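Local coordinates for protein gdp-l-fucose synthetase (PDB 6AQZ) that binds NADP and, as a GDP-L-fucose synthetase, probably catalyses the last, NADPH-dependent step in making GDP-L-fucose, at residues K181-L193 with N253-S265. Numbering follows the deposited sequence.
Sequences KSCLFTSVIPTNL and NYQSEEPIMLCVS. With NAP (NADP nicotinamide-adenine-dinucleotide phosphate), chain G.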
loop_
_atom_site.group_PDB
_atom_site.type_symbol
_atom_site.label_atom_id
_atom_site.label_comp_id
_atom_site.label_asym_id
_atom_site.label_seq_id
_atom_site.Cartn_x
_atom_site.Cartn_y
_atom_site.Cartn_z
ATOM N N LYS A 181 20.059 -6.053 15.057
ATOM C CA LYS A 181 19.444 -5.130 15.999
ATOM C C LYS A 181 18.310 -5.825 16.735
ATOM O O LYS A 181 17.684 -6.756 16.216
ATOM C CB LYS A 181 18.907 -3.882 15.296
ATOM C CG LYS A 181 19.966 -2.839 14.993
ATOM C CD LYS A 181 19.373 -1.555 14.399
ATOM C CE LYS A 181 19.425 -0.389 15.388
ATOM N NZ LYS A 181 19.551 0.948 14.707
ATOM N N SER A 182 18.056 -5.370 17.965
ATOM C CA SER A 182 16.986 -5.915 18.806
ATOM C C SER A 182 15.806 -4.950 18.737
ATOM O O SER A 182 15.595 -4.102 19.612
ATOM C CB SER A 182 17.469 -6.131 20.236
ATOM O OG SER A 182 18.390 -7.208 20.293
ATOM N N CYS A 183 15.061 -5.053 17.638
ATOM C CA CYS A 183 13.899 -4.210 17.386
ATOM C C CYS A 183 12.739 -5.100 16.994
ATOM O O CYS A 183 12.835 -5.846 16.015
ATOM C CB CYS A 183 14.165 -3.200 16.273
ATOM S SG CYS A 183 15.322 -1.943 16.725
ATOM N N LEU A 184 11.646 -5.014 17.741
ATOM C CA LEU A 184 10.436 -5.749 17.417
ATOM C C LEU A 184 9.342 -4.753 17.049
ATOM O O LEU A 184 9.146 -3.738 17.734
ATOM C CB LEU A 184 10.001 -6.647 18.577
ATOM C CG LEU A 184 8.742 -7.486 18.291
ATOM C CD1 LEU A 184 8.890 -8.316 17.003
ATOM C CD2 LEU A 184 8.373 -8.373 19.476
ATOM N N PHE A 185 8.649 -5.048 15.961
ATOM C CA PHE A 185 7.509 -4.280 15.473
ATOM C C PHE A 185 6.309 -5.204 15.459
ATOM O O PHE A 185 6.366 -6.287 14.867
ATOM C CB PHE A 185 7.770 -3.721 14.060
ATOM C CG PHE A 185 8.809 -2.636 14.020
ATOM C CD1 PHE A 185 10.151 -2.947 14.036
ATOM C CD2 PHE A 185 8.437 -1.304 13.949
ATOM C CE1 PHE A 185 11.097 -1.959 14.017
ATOM C CE2 PHE A 185 9.386 -0.298 13.917
ATOM C CZ PHE A 185 10.706 -0.612 13.947
ATOM N N THR A 186 5.233 -4.803 16.116
ATOM C CA THR A 186 3.992 -5.556 16.018
ATOM C C THR A 186 2.830 -4.559 16.073
ATOM O O THR A 186 3.027 -3.343 15.993
ATOM C CB THR A 186 3.925 -6.640 17.092
ATOM O OG1 THR A 186 2.753 -7.429 16.881
ATOM C CG2 THR A 186 3.901 -6.032 18.489
ATOM N N SER A 187 1.602 -5.069 16.160
ATOM C CA SER A 187 0.454 -4.190 16.077
ATOM C C SER A 187 -0.737 -4.851 16.738
ATOM O O SER A 187 -0.775 -6.066 16.908
ATOM C CB SER A 187 0.114 -3.865 14.630
ATOM O OG SER A 187 -0.343 -5.051 14.032
ATOM N N VAL A 188 -1.724 -4.031 17.065
ATOM C CA VAL A 188 -2.988 -4.484 17.621
ATOM C C VAL A 188 -4.098 -4.028 16.703
ATOM O O VAL A 188 -3.965 -3.032 15.982
ATOM C CB VAL A 188 -3.251 -3.942 19.052
ATOM C CG1 VAL A 188 -2.177 -4.368 19.988
ATOM C CG2 VAL A 188 -3.414 -2.408 19.026
ATOM N N ILE A 189 -5.209 -4.747 16.742
ATOM C CA ILE A 189 -6.356 -4.385 15.916
ATOM C C ILE A 189 -7.541 -4.191 16.849
ATOM O O ILE A 189 -8.259 -5.159 17.150
ATOM C CB ILE A 189 -6.675 -5.455 14.868
ATOM C CG1 ILE A 189 -5.410 -5.973 14.184
ATOM C CG2 ILE A 189 -7.642 -4.899 13.851
ATOM C CD1 ILE A 189 -5.740 -6.927 13.101
ATOM N N PRO A 190 -7.766 -2.989 17.357
ATOM C CA PRO A 190 -8.920 -2.776 18.228
ATOM C C PRO A 190 -10.190 -2.701 17.398
ATOM O O PRO A 190 -10.180 -2.355 16.217
ATOM C CB PRO A 190 -8.605 -1.454 18.938
ATOM C CG PRO A 190 -7.674 -0.744 18.019
ATOM C CD PRO A 190 -6.911 -1.793 17.252
ATOM N N THR A 191 -11.273 -3.108 18.023
ATOM C CA THR A 191 -12.611 -2.991 17.470
ATOM C C THR A 191 -13.150 -1.588 17.791
ATOM O O THR A 191 -12.374 -0.648 17.993
ATOM C CB THR A 191 -13.494 -4.098 18.053
ATOM O OG1 THR A 191 -14.638 -4.294 17.223
ATOM C CG2 THR A 191 -13.925 -3.768 19.529
ATOM N N ASN A 192 -14.469 -1.408 17.746
ATOM C CA ASN A 192 -15.103 -0.141 18.116
ATOM C C ASN A 192 -14.772 0.283 19.541
ATOM O O ASN A 192 -15.227 -0.334 20.509
ATOM C CB ASN A 192 -16.615 -0.256 17.950
ATOM C CG ASN A 192 -16.997 -0.782 16.585
ATOM O OD1 ASN A 192 -16.899 -0.069 15.595
ATOM N ND2 ASN A 192 -17.381 -2.054 16.520
ATOM N N LEU A 193 -13.997 1.339 19.674
ATOM C CA LEU A 193 -13.637 1.869 20.975
ATOM C C LEU A 193 -14.636 2.938 21.421
ATOM O O LEU A 193 -15.261 3.613 20.598
ATOM C CB LEU A 193 -12.224 2.464 20.947
ATOM C CG LEU A 193 -11.064 1.540 20.580
ATOM C CD1 LEU A 193 -9.710 2.238 20.792
ATOM C CD2 LEU A 193 -11.147 0.206 21.294
ATOM N N ASN A 253 4.206 -8.462 26.940
ATOM C CA ASN A 253 4.242 -9.911 26.813
ATOM C C ASN A 253 4.350 -10.423 25.375
ATOM O O ASN A 253 4.892 -11.502 25.156
ATOM C CB ASN A 253 2.995 -10.515 27.477
ATOM C CG ASN A 253 2.926 -10.226 28.968
ATOM O OD1 ASN A 253 3.622 -10.860 29.751
ATOM N ND2 ASN A 253 2.073 -9.255 29.368
ATOM N N TYR A 254 3.848 -9.678 24.398
ATOM C CA TYR A 254 3.583 -10.222 23.069
ATOM C C TYR A 254 4.780 -10.019 22.149
ATOM O O TYR A 254 5.200 -8.877 21.912
ATOM C CB TYR A 254 2.331 -9.574 22.500
ATOM C CG TYR A 254 1.780 -10.174 21.243
ATOM C CD1 TYR A 254 1.240 -11.461 21.241
ATOM C CD2 TYR A 254 1.696 -9.422 20.077
ATOM C CE1 TYR A 254 0.691 -12.000 20.085
ATOM C CE2 TYR A 254 1.146 -9.945 18.929
ATOM C CZ TYR A 254 0.644 -11.228 18.927
ATOM O OH TYR A 254 0.094 -11.724 17.771
ATOM N N GLN A 255 5.314 -11.134 21.630
ATOM C CA GLN A 255 6.535 -11.158 20.835
ATOM C C GLN A 255 6.286 -11.363 19.355
ATOM O O GLN A 255 7.226 -11.263 18.574
ATOM C CB GLN A 255 7.467 -12.286 21.311
ATOM C CG GLN A 255 8.157 -12.027 22.596
ATOM C CD GLN A 255 8.966 -13.194 23.051
ATOM O OE1 GLN A 255 8.653 -14.343 22.736
ATOM N NE2 GLN A 255 10.012 -12.921 23.810
ATOM N N SER A 256 5.086 -11.750 18.968
ATOM C CA SER A 256 4.796 -12.042 17.578
ATOM C C SER A 256 4.619 -10.748 16.785
ATOM O O SER A 256 4.069 -9.759 17.286
ATOM C CB SER A 256 3.531 -12.900 17.510
ATOM O OG SER A 256 2.964 -12.983 16.225
ATOM N N GLU A 257 5.075 -10.773 15.534
ATOM C CA GLU A 257 4.853 -9.678 14.605
ATOM C C GLU A 257 3.457 -9.716 13.987
ATOM O O GLU A 257 3.074 -8.755 13.321
ATOM C CB GLU A 257 5.933 -9.694 13.510
ATOM C CG GLU A 257 5.729 -10.796 12.438
ATOM C CD GLU A 257 6.769 -10.792 11.298
ATOM O OE1 GLU A 257 7.553 -9.834 11.138
ATOM O OE2 GLU A 257 6.813 -11.791 10.556
ATOM N N GLU A 258 2.697 -10.802 14.173
ATOM C CA GLU A 258 1.323 -10.844 13.676
ATOM C C GLU A 258 0.449 -9.911 14.508
ATOM O O GLU A 258 0.567 -9.895 15.738
ATOM C CB GLU A 258 0.746 -12.257 13.774
ATOM C CG GLU A 258 1.589 -13.314 13.111
ATOM C CD GLU A 258 1.713 -13.101 11.614
ATOM O OE1 GLU A 258 0.739 -12.602 10.989
ATOM O OE2 GLU A 258 2.801 -13.415 11.074
ATOM N N PRO A 259 -0.450 -9.146 13.883
ATOM C CA PRO A 259 -1.355 -8.299 14.680
ATOM C C PRO A 259 -2.221 -9.168 15.566
ATOM O O PRO A 259 -2.507 -10.317 15.243
ATOM C CB PRO A 259 -2.191 -7.563 13.629
ATOM C CG PRO A 259 -2.046 -8.366 12.361
ATOM C CD PRO A 259 -0.703 -9.041 12.431
ATOM N N ILE A 260 -2.598 -8.633 16.722
ATOM C CA ILE A 260 -3.502 -9.321 17.639
ATOM C C ILE A 260 -4.739 -8.456 17.796
ATOM O O ILE A 260 -4.633 -7.257 18.068
ATOM C CB ILE A 260 -2.842 -9.617 19.000
ATOM C CG1 ILE A 260 -3.827 -10.312 19.930
ATOM C CG2 ILE A 260 -2.302 -8.356 19.677
ATOM C CD1 ILE A 260 -3.186 -10.768 21.258
ATOM N N MET A 261 -5.908 -9.052 17.598
ATOM C CA MET A 261 -7.129 -8.286 17.750
ATOM C C MET A 261 -7.477 -7.991 19.199
ATOM O O MET A 261 -7.309 -8.825 20.089
ATOM C CB MET A 261 -8.269 -8.981 17.057
ATOM C CG MET A 261 -8.042 -8.640 15.644
ATOM S SD MET A 261 -9.547 -8.466 14.792
ATOM C CE MET A 261 -9.571 -10.165 14.188
ATOM N N LEU A 262 -7.954 -6.772 19.419
ATOM C CA LEU A 262 -8.469 -6.345 20.716
ATOM C C LEU A 262 -9.967 -6.134 20.542
ATOM O O LEU A 262 -10.395 -5.123 19.981
ATOM C CB LEU A 262 -7.777 -5.070 21.168
ATOM C CG LEU A 262 -6.243 -4.999 21.156
ATOM C CD1 LEU A 262 -5.754 -3.692 21.821
ATOM C CD2 LEU A 262 -5.620 -6.215 21.807
ATOM N N CYS A 263 -10.763 -7.085 21.018
ATOM C CA CYS A 263 -12.209 -6.965 20.916
ATOM C C CYS A 263 -12.842 -7.842 21.985
ATOM O O CYS A 263 -12.161 -8.470 22.798
ATOM C CB CYS A 263 -12.728 -7.343 19.533
ATOM S SG CYS A 263 -12.539 -9.074 19.146
ATOM N N VAL A 264 -14.165 -7.839 22.007
ATOM C CA VAL A 264 -14.916 -8.618 22.955
ATOM C C VAL A 264 -15.386 -9.884 22.256
ATOM O O VAL A 264 -15.334 -10.001 21.035
ATOM C CB VAL A 264 -16.103 -7.818 23.528
ATOM C CG1 VAL A 264 -15.614 -6.535 24.171
ATOM C CG2 VAL A 264 -17.086 -7.512 22.423
ATOM N N SER A 265 -15.857 -10.848 23.042
ATOM C CA SER A 265 -16.362 -12.092 22.485
ATOM C C SER A 265 -17.644 -11.832 21.701
ATOM O O SER A 265 -18.264 -10.765 21.797
ATOM C CB SER A 265 -16.631 -13.109 23.591
ATOM O OG SER A 265 -17.807 -12.763 24.305
HETATM P PA NAP G . -8.333 10.117 17.960
HETATM O O1A NAP G . -8.911 10.800 16.758
HETATM O O2A NAP G . -9.094 10.027 19.256
HETATM O O5B NAP G . -6.845 10.732 18.334
HETATM C C5B NAP G . -6.013 10.469 17.259
HETATM C C4B NAP G . -4.604 10.984 17.659
HETATM O O4B NAP G . -3.761 11.162 16.492
HETATM C C3B NAP G . -4.680 12.352 18.450
HETATM O O3B NAP G . -3.704 12.376 19.456
HETATM C C2B NAP G . -4.205 13.350 17.384
HETATM O O2B NAP G . -3.513 14.382 17.871
HETATM C C1B NAP G . -3.126 12.419 16.682
HETATM N N9A NAP G . -2.712 12.949 15.388
HETATM C C8A NAP G . -3.461 13.016 14.231
HETATM N N7A NAP G . -2.786 13.558 13.191
HETATM C C5A NAP G . -1.543 13.867 13.719
HETATM C C6A NAP G . -0.419 14.449 13.142
HETATM N N6A NAP G . -0.431 14.819 11.797
HETATM N N1A NAP G . 0.719 14.637 13.856
HETATM C C2A NAP G . 0.643 14.229 15.158
HETATM N N3A NAP G . -0.368 13.667 15.854
HETATM C C4A NAP G . -1.470 13.487 15.088
HETATM O O3 NAP G . -8.077 8.603 17.307
HETATM P PN NAP G . -8.241 7.417 18.357
HETATM O O1N NAP G . -7.394 7.558 19.564
HETATM O O2N NAP G . -9.641 6.849 18.401
HETATM O O5D NAP G . -7.450 6.080 17.553
HETATM C C5D NAP G . -6.081 6.153 17.607
HETATM C C4D NAP G . -5.623 4.872 16.948
HETATM O O4D NAP G . -6.592 3.854 17.251
HETATM C C3D NAP G . -5.677 5.087 15.360
HETATM O O3D NAP G . -4.565 4.500 14.778
HETATM C C2D NAP G . -6.989 4.377 14.959
HETATM O O2D NAP G . -6.943 3.756 13.733
HETATM C C1D NAP G . -7.051 3.260 16.042
HETATM N N1N NAP G . -8.441 2.733 16.162
HETATM C C2N NAP G . -9.466 3.461 16.770
HETATM C C3N NAP G . -10.746 2.949 16.827
HETATM C C7N NAP G . -11.836 3.750 17.472
HETATM O O7N NAP G . -13.025 3.387 17.474
HETATM N N7N NAP G . -11.516 4.962 18.092
HETATM C C4N NAP G . -11.102 1.631 16.253
HETATM C C5N NAP G . -9.947 0.934 15.610
HETATM C C6N NAP G . -8.723 1.467 15.589
HETATM P P2B NAP G . -4.486 15.889 18.342
HETATM O O1X NAP G . -5.235 15.338 19.516
HETATM O O2X NAP G . -3.335 16.850 18.645
HETATM O O3X NAP G . -5.255 16.108 17.073
HETATM O O HOH W 1 1.662 -6.394 12.631
#
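Ile189 sits opposite Met261 and hydrogen-bonds to the residues flanking it, Ile260 and Leu262, in a parallel ladder. Ile260 N donates to Ser187 O, and Ile189 N to Ile260 O. Leu262 N then reaches Ile189 O at 2.8 Å, and Thr191 N reaches Leu262 O at 2.9 Å. Before the ladder, a side chain makes the link: chi1 of -175° turns Thr186 OG1 away from its own backbone N, and it donates to Ser256 O at 2.7 Å, in the carbonyl plane. The same hydroxyl sits at the edge of the Tyr254 ring. One water joins Ser187 OG to Glu257 O. The pairing belongs to the Rossmann-type sheet of the NAD-dependent epimerase/dehydratase family. Strand 184-190 runs between strand 123-127 and the short strand 260-262. Apolar contacts lie on both faces of the pairing. On one, Leu262 CD1 lies 3.7 Å from Val188 CB, and Val188 CG1 meets Ile260 CG2. On the other, Ile189 CB packs on Met261 CG at 3.6 Å, while Ile189 CG1 and CD1 lie alongside Pro259 CB. The strand also leads to the cofactor. Pro190 CG comes within 3.4 Å of NADP C6N, and Leu193 N donates to the carboxamide oxygen O7N at 3.2 Å.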